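Local coordinates for uncharacterized protein (Bacteroides thetaiotaomicron, PDB 4QNI), which is of unknown function but, from its two-domain build, is thought to be an auxiliary nutrient-binding protein of a gut bacterium, at residues F127-M132 with R164-F168; D170-S176 with L314-R318; I257-N262 with D293-N297. All blocks are in the same frame, centred on the assembly; numbering follows the deposited sequence.

Contact 1 of 3, residues F127-M132 with R164-F168; sequences FRNIDM and RIFPF. With EDO (1,2-ethanediol), chain I.
The CG of F127 stands anti to its own carbonyl carbon (chi1 -62°), which carries the ring across to P167, while M132, a selenomethionine, starts with the same first torsion and then folds at chi2 and chi3, so that its methyl end curls back onto the same proline. P167 is thus met by two side chains. Its CG sits over the middle of the F127 ring, 3.8 Å from the ring centroid and only 10° off the normal, a CH-pi contact, and its CB lies above the CD2 and CE2 side of that ring. On M132, the methyl CE comes end-on to the CD corner of P167, 3.5 Å away. The same methyl also lies 3.5 Å from the backbone carbonyl oxygen I165 O and touches F166 CD1. Two residues earlier on the strand than P167, I165 lays its CG2 branch obliquely against F127 CE1 at 3.7 Å, the two side chains crossing at about a right angle.

The residues 127-132 belong to the loop between strands 118-126 and 135-142, opened by a type II beta turn from F127 to I130 that the bond from I130 N to F127 O closes. This loop packs on the end of strand 160-168, a member of the mixed sheet that pairs with strand 24-30 on one flank; F127 also stacks on F125, and M132 reaches Y209 of strand 205-210. At the polar margin, water 1 lies 2.9 Å from M132 O and accepts from R164 NH2, lying in the guanidinium plane. F166 CZ covers one face of that guanidinium, and E225 forms a salt bridge to the same NH2.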
loop_
_atom_site.group_PDB
_atom_site.type_symbol
_atom_site.label_atom_id
_atom_site.label_comp_id
_atom_site.label_asym_id
_atom_site.label_seq_id
_atom_site.Cartn_x
_atom_site.Cartn_y
_atom_site.Cartn_z
ATOM N N PHE A 127 14.807 -17.038 -32.422
ATOM C CA PHE A 127 13.388 -17.243 -32.202
ATOM C C PHE A 127 12.741 -18.074 -33.306
ATOM O O PHE A 127 11.546 -18.347 -33.243
ATOM C CB PHE A 127 12.683 -15.901 -32.065
ATOM C CG PHE A 127 13.085 -14.982 -30.919
ATOM C CD1 PHE A 127 13.045 -15.428 -29.598
ATOM C CD2 PHE A 127 13.379 -13.636 -31.153
ATOM C CE1 PHE A 127 13.359 -14.564 -28.541
ATOM C CE2 PHE A 127 13.678 -12.770 -30.092
ATOM C CZ PHE A 127 13.645 -13.232 -28.793
ATOM N N ARG A 128 13.512 -18.495 -34.302
ATOM C CA ARG A 128 12.980 -19.317 -35.389
ATOM C C ARG A 128 12.249 -20.558 -34.861
ATOM O O ARG A 128 12.797 -21.336 -34.077
ATOM C CB ARG A 128 14.100 -19.724 -36.338
ATOM C CG ARG A 128 14.525 -18.546 -37.200
ATOM C CD ARG A 128 15.660 -18.904 -38.111
ATOM N NE ARG A 128 16.826 -19.391 -37.380
ATOM C CZ ARG A 128 17.856 -20.017 -37.937
ATOM N NH1 ARG A 128 17.869 -20.254 -39.244
ATOM N NH2 ARG A 128 18.884 -20.398 -37.198
ATOM N N ASN A 129 10.984 -20.672 -35.254
ATOM C CA ASN A 129 10.030 -21.739 -34.945
ATOM C C ASN A 129 9.658 -21.824 -33.480
ATOM O O ASN A 129 9.125 -22.856 -33.061
ATOM C CB ASN A 129 10.502 -23.103 -35.442
ATOM C CG ASN A 129 10.554 -23.150 -36.931
ATOM O OD1 ASN A 129 9.600 -22.801 -37.623
ATOM N ND2 ASN A 129 11.699 -23.485 -37.444
ATOM N N ILE A 130 9.877 -20.737 -32.699
ATOM C CA ILE A 130 9.494 -20.758 -31.292
ATOM C C ILE A 130 7.948 -20.916 -31.207
ATOM O O ILE A 130 7.209 -20.385 -32.051
ATOM C CB ILE A 130 10.026 -19.521 -30.516
ATOM C CG1 ILE A 130 10.093 -19.814 -28.998
ATOM C CG2 ILE A 130 9.244 -18.195 -30.848
ATOM C CD1 ILE A 130 10.817 -18.762 -28.161
ATOM N N ASP A 131 7.495 -21.747 -30.270
ATOM C CA ASP A 131 6.087 -21.932 -29.988
ATOM C C ASP A 131 5.815 -21.097 -28.751
ATOM O O ASP A 131 6.234 -21.458 -27.648
ATOM C CB ASP A 131 5.743 -23.426 -29.779
ATOM C CG ASP A 131 4.241 -23.699 -29.683
ATOM O OD1 ASP A 131 3.476 -22.755 -29.370
ATOM O OD2 ASP A 131 3.826 -24.837 -29.960
HETATM N N MSE A 132 5.178 -19.946 -28.940
HETATM C CA MSE A 132 4.913 -19.001 -27.858
HETATM C C MSE A 132 3.801 -19.486 -26.899
HETATM O O MSE A 132 3.556 -18.832 -25.873
HETATM C CB MSE A 132 4.635 -17.598 -28.412
HETATM C CG MSE A 132 5.897 -16.927 -28.988
HETATM SE SE MSE A 132 7.246 -16.575 -27.595
HETATM C CE MSE A 132 6.332 -15.180 -26.641
ATOM N N ARG A 164 10.426 -12.957 -18.846
ATOM C CA ARG A 164 9.427 -13.426 -19.785
ATOM C C ARG A 164 9.762 -12.754 -21.093
ATOM O O ARG A 164 9.663 -11.513 -21.199
ATOM C CB ARG A 164 7.987 -13.115 -19.333
ATOM C CG ARG A 164 6.940 -13.492 -20.386
ATOM C CD ARG A 164 6.568 -14.961 -20.318
ATOM N NE ARG A 164 5.644 -15.361 -21.381
ATOM C CZ ARG A 164 4.315 -15.373 -21.283
ATOM N NH1 ARG A 164 3.718 -14.922 -20.190
ATOM N NH2 ARG A 164 3.575 -15.799 -22.293
ATOM N N ILE A 165 10.286 -13.548 -22.035
ATOM C CA ILE A 165 10.709 -12.988 -23.309
ATOM C C ILE A 165 9.581 -12.956 -24.278
ATOM O O ILE A 165 8.991 -14.005 -24.604
ATOM C CB ILE A 165 11.910 -13.765 -23.922
ATOM C CG1 ILE A 165 13.107 -13.881 -22.925
ATOM C CG2 ILE A 165 12.308 -13.180 -25.285
ATOM C CD1 ILE A 165 13.687 -12.615 -22.457
ATOM N N PHE A 166 9.309 -11.764 -24.780
ATOM C CA PHE A 166 8.353 -11.616 -25.870
ATOM C C PHE A 166 9.052 -11.138 -27.143
ATOM O O PHE A 166 9.370 -9.949 -27.235
ATOM C CB PHE A 166 7.203 -10.640 -25.544
ATOM C CG PHE A 166 6.224 -11.127 -24.516
ATOM C CD1 PHE A 166 5.355 -12.178 -24.802
ATOM C CD2 PHE A 166 6.178 -10.552 -23.255
ATOM C CE1 PHE A 166 4.451 -12.635 -23.837
ATOM C CE2 PHE A 166 5.266 -11.006 -22.302
ATOM C CZ PHE A 166 4.420 -12.047 -22.596
ATOM N N PRO A 167 9.264 -12.000 -28.153
ATOM C CA PRO A 167 9.646 -11.468 -29.471
ATOM C C PRO A 167 8.526 -10.560 -29.992
ATOM O O PRO A 167 7.350 -10.777 -29.674
ATOM C CB PRO A 167 9.738 -12.716 -30.363
ATOM C CG PRO A 167 9.617 -13.863 -29.462
ATOM C CD PRO A 167 8.909 -13.425 -28.243
ATOM N N PHE A 168 8.855 -9.554 -30.767
ATOM C CA PHE A 168 7.783 -8.767 -31.352
ATOM C C PHE A 168 8.059 -8.526 -32.810
ATOM O O PHE A 168 9.213 -8.342 -33.188
ATOM C CB PHE A 168 7.524 -7.444 -30.611
ATOM C CG PHE A 168 8.633 -6.421 -30.618
ATOM C CD1 PHE A 168 8.718 -5.465 -31.633
ATOM C CD2 PHE A 168 9.555 -6.363 -29.573
ATOM C CE1 PHE A 168 9.739 -4.505 -31.625
ATOM C CE2 PHE A 168 10.558 -5.382 -29.554
ATOM C CZ PHE A 168 10.629 -4.454 -30.568
HETATM C C1 EDO I . 10.967 -7.969 -37.470
HETATM O O1 EDO I . 9.729 -8.305 -38.078
HETATM C C2 EDO I . 10.868 -7.874 -35.922
HETATM O O2 EDO I . 10.398 -6.590 -35.490
HETATM O O HOH W 1 5.115 -17.005 -24.295
#

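Contact 2 of 3, residues D170-S176 with L314-R318; sequences DYSGDYS and LTLSR. With EDO (1,2-ethanediol), chain J; EDO (1,2-ethanediol), chain F.
Strands 173-176 and 314-318 approach to 4.6 Å between their short axes, but their directions differ by 129°, and they share a single antiparallel bridge, S176 with T315, whose bond from S176 N to T315 O is 2.7 Å long and nearly straight. Beside this bridge the Y175 ring lies on L316: CB of the leucine is 3.6 Å from the ring centroid and 15° off its normal, a CH-pi contact displaced toward the rim on the CE2 side. L314 CB meets Y175 CD2 at 3.6 Å. L316 sends its branches apart, CD1 against D174 O and CD2 against S172 O, with CG anti to the backbone N (chi1 176°).

Both strands belong to one antiparallel sheet of the C-terminal domain, in which 173-176 lies at an outer end beside strand 205-210, whereas 306-321 runs between 282-298 and 180-188; the bridge therefore joins two strands that are not neighbours in the sheet order, consistent with a sheet that curls round on itself. The hydroxyl of Y175 donates to Y171 O at 2.6 Å, tilted from the carbonyl plane, pinning the far end of the ring to the preceding turn. Were Y175 replaced by alanine, L316 CB would probably lose its aromatic cover and Y171 O its hydroxyl donor.

R318 bends at chi3 and delivers NH2 to S172 O at 2.9 Å, in the carbonyl plane on a lone pair, the acceptor lying practically in the guanidinium plane. N169 O takes a second bond from this NH2. Water 2 links R318 NH1 to D170 OD1, while water 3 connects D174 O with S317 N. G173 adopts a backbone conformation in which a CB would collide with S172 O, so glycine suits this position.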
loop_
_atom_site.group_PDB
_atom_site.type_symbol
_atom_site.label_atom_id
_atom_site.label_comp_id
_atom_site.label_asym_id
_atom_site.label_seq_id
_atom_site.Cartn_x
_atom_site.Cartn_y
_atom_site.Cartn_z
ATOM N N ASP A 170 5.833 -6.437 -36.357
ATOM C CA ASP A 170 5.006 -5.227 -36.516
ATOM C C ASP A 170 3.556 -5.418 -36.070
ATOM O O ASP A 170 2.824 -4.456 -36.003
ATOM C CB ASP A 170 5.010 -4.760 -38.005
ATOM C CG ASP A 170 6.361 -4.320 -38.552
ATOM O OD1 ASP A 170 7.233 -3.942 -37.750
ATOM O OD2 ASP A 170 6.526 -4.312 -39.786
ATOM N N TYR A 171 3.139 -6.628 -35.762
ATOM C CA TYR A 171 1.733 -6.954 -35.553
ATOM C C TYR A 171 1.420 -7.623 -34.246
ATOM O O TYR A 171 0.289 -8.094 -34.071
ATOM C CB TYR A 171 1.305 -7.928 -36.690
ATOM C CG TYR A 171 1.857 -7.567 -38.051
ATOM C CD1 TYR A 171 1.322 -6.507 -38.788
ATOM C CD2 TYR A 171 2.957 -8.239 -38.579
ATOM C CE1 TYR A 171 1.880 -6.122 -40.018
ATOM C CE2 TYR A 171 3.496 -7.891 -39.821
ATOM C CZ TYR A 171 2.960 -6.829 -40.533
ATOM O OH TYR A 171 3.524 -6.482 -41.736
ATOM N N SER A 172 2.396 -7.711 -33.347
ATOM C CA SER A 172 2.194 -8.438 -32.109
ATOM C C SER A 172 2.119 -7.530 -30.892
ATOM O O SER A 172 2.634 -6.421 -30.875
ATOM C CB SER A 172 3.308 -9.469 -31.923
ATOM O OG SER A 172 4.554 -8.806 -31.816
ATOM N N GLY A 173 1.537 -8.077 -29.851
ATOM C CA GLY A 173 1.347 -7.428 -28.579
ATOM C C GLY A 173 -0.040 -7.740 -28.078
ATOM O O GLY A 173 -0.703 -8.662 -28.580
ATOM N N ASP A 174 -0.493 -6.932 -27.109
ATOM C CA ASP A 174 -1.795 -7.085 -26.489
ATOM C C ASP A 174 -2.788 -6.182 -27.193
ATOM O O ASP A 174 -2.824 -4.953 -27.018
ATOM C CB ASP A 174 -1.734 -6.849 -24.956
ATOM C CG ASP A 174 -0.877 -7.875 -24.200
ATOM O OD1 ASP A 174 -0.448 -8.871 -24.818
ATOM O OD2 ASP A 174 -0.623 -7.669 -23.005
ATOM N N TYR A 175 -3.579 -6.822 -28.032
ATOM C CA TYR A 175 -4.641 -6.160 -28.778
ATOM C C TYR A 175 -5.785 -5.839 -27.863
ATOM O O TYR A 175 -5.999 -6.541 -26.879
ATOM C CB TYR A 175 -5.157 -7.108 -29.876
ATOM C CG TYR A 175 -4.326 -7.140 -31.131
ATOM C CD1 TYR A 175 -3.171 -7.921 -31.209
ATOM C CD2 TYR A 175 -4.765 -6.506 -32.289
ATOM C CE1 TYR A 175 -2.427 -7.993 -32.391
ATOM C CE2 TYR A 175 -4.060 -6.612 -33.482
ATOM C CZ TYR A 175 -2.870 -7.318 -33.519
ATOM O OH TYR A 175 -2.145 -7.308 -34.685
ATOM N N SER A 176 -6.559 -4.830 -28.197
ATOM C CA SER A 176 -7.802 -4.577 -27.485
ATOM C C SER A 176 -8.793 -5.586 -28.029
ATOM O O SER A 176 -8.809 -5.800 -29.238
ATOM C CB SER A 176 -8.284 -3.155 -27.741
ATOM O OG SER A 176 -9.640 -3.009 -27.345
ATOM N N LEU A 314 -10.015 -6.249 -34.357
ATOM C CA LEU A 314 -8.881 -6.277 -33.440
ATOM C C LEU A 314 -8.111 -4.985 -33.626
ATOM O O LEU A 314 -7.895 -4.578 -34.765
ATOM C CB LEU A 314 -7.966 -7.463 -33.744
ATOM C CG LEU A 314 -8.420 -8.832 -33.313
ATOM C CD1 LEU A 314 -7.581 -9.899 -34.013
ATOM C CD2 LEU A 314 -8.315 -8.981 -31.797
ATOM N N THR A 315 -7.714 -4.330 -32.542
ATOM C CA THR A 315 -6.938 -3.093 -32.609
ATOM C C THR A 315 -5.792 -3.178 -31.632
ATOM O O THR A 315 -6.001 -3.368 -30.427
ATOM C CB THR A 315 -7.792 -1.823 -32.342
ATOM O OG1 THR A 315 -8.953 -1.829 -33.172
ATOM C CG2 THR A 315 -6.997 -0.508 -32.559
ATOM N N LEU A 316 -4.586 -3.033 -32.162
ATOM C CA LEU A 316 -3.358 -2.973 -31.415
ATOM C C LEU A 316 -2.822 -1.560 -31.469
ATOM O O LEU A 316 -2.681 -1.018 -32.552
ATOM C CB LEU A 316 -2.329 -3.939 -32.010
ATOM C CG LEU A 316 -0.921 -3.911 -31.367
ATOM C CD1 LEU A 316 -0.951 -4.493 -29.971
ATOM C CD2 LEU A 316 0.126 -4.597 -32.292
ATOM N N SER A 317 -2.496 -0.982 -30.319
ATOM C CA SER A 317 -1.852 0.335 -30.230
ATOM C C SER A 317 -0.421 0.161 -29.674
ATOM O O SER A 317 -0.177 -0.658 -28.799
ATOM C CB SER A 317 -2.661 1.302 -29.371
ATOM O OG SER A 317 -2.857 0.794 -28.066
ATOM N N ARG A 318 0.504 0.897 -30.217
ATOM C CA ARG A 318 1.897 0.847 -29.824
ATOM C C ARG A 318 2.389 2.272 -29.739
ATOM O O ARG A 318 2.234 3.033 -30.695
ATOM C CB ARG A 318 2.697 0.010 -30.837
ATOM C CG ARG A 318 4.084 -0.301 -30.384
ATOM C CD ARG A 318 4.851 -1.136 -31.381
ATOM N NE ARG A 318 4.481 -2.553 -31.353
ATOM C CZ ARG A 318 5.061 -3.471 -32.122
ATOM N NH1 ARG A 318 6.049 -3.131 -32.946
ATOM N NH2 ARG A 318 4.651 -4.734 -32.082
HETATM C C1 EDO J . 1.846 -4.891 -25.992
HETATM O O1 EDO J . 2.131 -4.549 -24.631
HETATM C C2 EDO J . 0.911 -3.847 -26.703
HETATM O O2 EDO J . 1.607 -2.724 -27.327
HETATM C C1 EDO F . 3.925 -1.215 -36.218
HETATM O O1 EDO F . 2.766 -1.346 -35.409
HETATM C C2 EDO F . 5.065 -0.548 -35.398
HETATM O O2 EDO F . 6.234 -0.392 -36.203
HETATM O O HOH W 2 7.902 -4.052 -35.132
HETATM O O HOH W 3 -3.341 -2.522 -27.770
#

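Contact 3 of 3, residues I257-N262 with D293-N297; sequences IGFELN and DYYFN. With EDO (1,2-ethanediol), chain E.
F259 and Y294 meet at the apolar centre, CE1 of the phenylalanine lying 3.6 Å from CD1 of the tyrosine. Their planes are inclined at 39° and their side chains cross at about a right angle, an oblique pairing. With CG between the backbone N and the carbonyl carbon (chi1 68°), Y294 turns its ring toward F259, while L261 CD2 rests against Y294 CB. Toward the other end, I257 CD1 lies loosely against F296 CB. I235 of strand 234-240 touches both F259 and Y294.

Around this centre runs the antiparallel ladder of the hairpin formed by strands 260-275 and 282-298. E260 and Y295 are a hydrogen-bonded pair, E260 N donating to Y295 O at 2.9 Å and Y295 N to E260 O at 2.8 Å; L261 and Y294 form the adjoining non-hydrogen-bonded pair. N262 N to D293 O and N297 N to I257 O, the latter 2.6 Å, extend the bonding to both ends. F259 CA adds a CA-H...O contact to Y295 O.

At the polar edge, the N262 amide stacks over the D293 carboxylate with the planes 12° apart, N262 CG being 3.3 Å from D293 OD2. At the opposite end N297 ND2 lies 3.7 Å from G258 CA, and R307 binds both G258 O and N297 OD1. The hydrogen bonds across this pair of strands are all backbone to backbone, while D293, N262 and N297 spend side-chain oxygens on H309, D264 and R307, outside the two segments, which implies that the strand pairing itself does not depend on these polar groups.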
loop_
_atom_site.group_PDB
_atom_site.type_symbol
_atom_site.label_atom_id
_atom_site.label_comp_id
_atom_site.label_asym_id
_atom_site.label_seq_id
_atom_site.Cartn_x
_atom_site.Cartn_y
_atom_site.Cartn_z
ATOM N N ILE A 257 -11.051 -28.983 -33.469
ATOM C CA ILE A 257 -11.834 -27.979 -32.754
ATOM C C ILE A 257 -12.981 -27.423 -33.625
ATOM O O ILE A 257 -13.601 -26.409 -33.282
ATOM C CB ILE A 257 -10.890 -26.877 -32.188
ATOM C CG1 ILE A 257 -10.233 -26.012 -33.282
ATOM C CG2 ILE A 257 -9.829 -27.492 -31.242
ATOM C CD1 ILE A 257 -9.696 -24.593 -32.711
ATOM N N GLY A 258 -13.279 -28.129 -34.712
ATOM C CA GLY A 258 -14.346 -27.775 -35.647
ATOM C C GLY A 258 -14.274 -26.346 -36.144
ATOM O O GLY A 258 -15.292 -25.654 -36.202
ATOM N N PHE A 259 -13.045 -25.881 -36.420
ATOM C CA PHE A 259 -12.740 -24.529 -36.884
ATOM C C PHE A 259 -13.358 -24.320 -38.246
ATOM O O PHE A 259 -13.330 -25.221 -39.089
ATOM C CB PHE A 259 -11.216 -24.277 -36.907
ATOM C CG PHE A 259 -10.802 -22.907 -37.393
ATOM C CD1 PHE A 259 -10.813 -21.813 -36.533
ATOM C CD2 PHE A 259 -10.404 -22.710 -38.711
ATOM C CE1 PHE A 259 -10.435 -20.548 -36.984
ATOM C CE2 PHE A 259 -10.010 -21.440 -39.157
ATOM C CZ PHE A 259 -10.027 -20.372 -38.290
ATOM N N GLU A 260 -13.991 -23.155 -38.423
ATOM C CA GLU A 260 -14.676 -22.776 -39.651
ATOM C C GLU A 260 -14.595 -21.282 -39.853
ATOM O O GLU A 260 -14.974 -20.511 -38.981
ATOM C CB GLU A 260 -16.153 -23.216 -39.611
ATOM C CG GLU A 260 -16.406 -24.621 -40.130
ATOM C CD GLU A 260 -16.649 -24.757 -41.623
ATOM O OE1 GLU A 260 -17.581 -24.098 -42.141
ATOM O OE2 GLU A 260 -15.949 -25.577 -42.262
ATOM N N LEU A 261 -14.079 -20.873 -40.986
ATOM C CA LEU A 261 -14.058 -19.461 -41.322
ATOM C C LEU A 261 -15.317 -19.089 -42.040
ATOM O O LEU A 261 -15.829 -19.878 -42.837
ATOM C CB LEU A 261 -12.880 -19.115 -42.229
ATOM C CG LEU A 261 -11.541 -18.998 -41.576
ATOM C CD1 LEU A 261 -10.479 -18.970 -42.641
ATOM C CD2 LEU A 261 -11.467 -17.753 -40.670
ATOM N N ASN A 262 -15.791 -17.871 -41.812
ATOM C CA ASN A 262 -16.892 -17.344 -42.574
ATOM C C ASN A 262 -16.288 -16.929 -43.913
ATOM O O ASN A 262 -15.330 -16.157 -43.942
ATOM C CB ASN A 262 -17.561 -16.208 -41.836
ATOM C CG ASN A 262 -18.767 -15.659 -42.551
ATOM O OD1 ASN A 262 -18.640 -14.901 -43.516
ATOM N ND2 ASN A 262 -19.960 -16.034 -42.088
ATOM N N ASP A 293 -13.900 -13.215 -38.617
ATOM C CA ASP A 293 -15.150 -13.942 -38.538
ATOM C C ASP A 293 -14.875 -15.447 -38.617
ATOM O O ASP A 293 -14.585 -15.974 -39.695
ATOM C CB ASP A 293 -16.109 -13.473 -39.682
ATOM C CG ASP A 293 -17.554 -13.890 -39.501
ATOM O OD1 ASP A 293 -17.809 -14.848 -38.738
ATOM O OD2 ASP A 293 -18.413 -13.333 -40.188
ATOM N N TYR A 294 -14.945 -16.125 -37.479
ATOM C CA TYR A 294 -14.734 -17.568 -37.445
ATOM C C TYR A 294 -15.536 -18.237 -36.313
ATOM O O TYR A 294 -16.041 -17.589 -35.373
ATOM C CB TYR A 294 -13.232 -17.944 -37.366
ATOM C CG TYR A 294 -12.545 -17.576 -36.073
ATOM C CD1 TYR A 294 -12.567 -18.439 -34.977
ATOM C CD2 TYR A 294 -11.788 -16.417 -35.971
ATOM C CE1 TYR A 294 -11.916 -18.116 -33.784
ATOM C CE2 TYR A 294 -11.150 -16.070 -34.778
ATOM C CZ TYR A 294 -11.196 -16.936 -33.695
ATOM O OH TYR A 294 -10.549 -16.620 -32.531
ATOM N N TYR A 295 -15.631 -19.558 -36.441
ATOM C CA TYR A 295 -16.299 -20.468 -35.528
ATOM C C TYR A 295 -15.343 -21.554 -35.030
ATOM O O TYR A 295 -14.527 -22.043 -35.811
ATOM C CB TYR A 295 -17.450 -21.153 -36.249
ATOM C CG TYR A 295 -18.571 -20.254 -36.690
ATOM C CD1 TYR A 295 -18.540 -19.632 -37.937
ATOM C CD2 TYR A 295 -19.731 -20.136 -35.931
ATOM C CE1 TYR A 295 -19.606 -18.847 -38.381
ATOM C CE2 TYR A 295 -20.813 -19.386 -36.380
ATOM C CZ TYR A 295 -20.741 -18.727 -37.599
ATOM O OH TYR A 295 -21.800 -17.981 -38.042
ATOM N N PHE A 296 -15.504 -22.002 -33.776
ATOM C CA PHE A 296 -14.722 -23.122 -33.241
ATOM C C PHE A 296 -15.461 -23.756 -32.074
ATOM O O PHE A 296 -16.308 -23.107 -31.458
ATOM C CB PHE A 296 -13.293 -22.687 -32.819
ATOM C CG PHE A 296 -13.209 -21.999 -31.482
ATOM C CD1 PHE A 296 -13.520 -20.651 -31.355
ATOM C CD2 PHE A 296 -12.821 -22.702 -30.341
ATOM C CE1 PHE A 296 -13.446 -20.016 -30.116
ATOM C CE2 PHE A 296 -12.753 -22.067 -29.099
ATOM C CZ PHE A 296 -13.052 -20.723 -28.999
ATOM N N ASN A 297 -15.080 -24.993 -31.726
ATOM C CA ASN A 297 -15.648 -25.722 -30.598
ATOM C C ASN A 297 -14.700 -25.724 -29.417
ATOM O O ASN A 297 -13.552 -26.167 -29.539
ATOM C CB ASN A 297 -15.964 -27.177 -30.982
ATOM C CG ASN A 297 -16.986 -27.357 -32.077
ATOM O OD1 ASN A 297 -17.989 -26.647 -32.152
ATOM N ND2 ASN A 297 -16.786 -28.366 -32.911
HETATM C C1 EDO E . -8.812 -13.349 -31.809
HETATM O O1 EDO E . -9.112 -14.504 -32.568
HETATM C C2 EDO E . -10.086 -12.755 -31.236
HETATM O O2 EDO E . -10.600 -13.598 -30.222
#

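In the fold
From the N terminus, contact 1 comes first: strand 160-168 returns to the loop 127-132, closing a short loop that contains strand 135-142. The chain then passes straight into 170-176, where contact 2 opens; the two touch through F168 CD1 and R318 NH1, 3.8 Å apart, with centres about 16 Å apart. Contact 2 closes a much longer loop at 314-318, and contact 3 lies within that span as a hairpin between 257-262 and 293-297. Strands 282-298 and 306-321 are neighbours in one sheet, so contacts 2 and 3 share it, while contact 1 joins the loop 127-132 to the strand leading into that sheet.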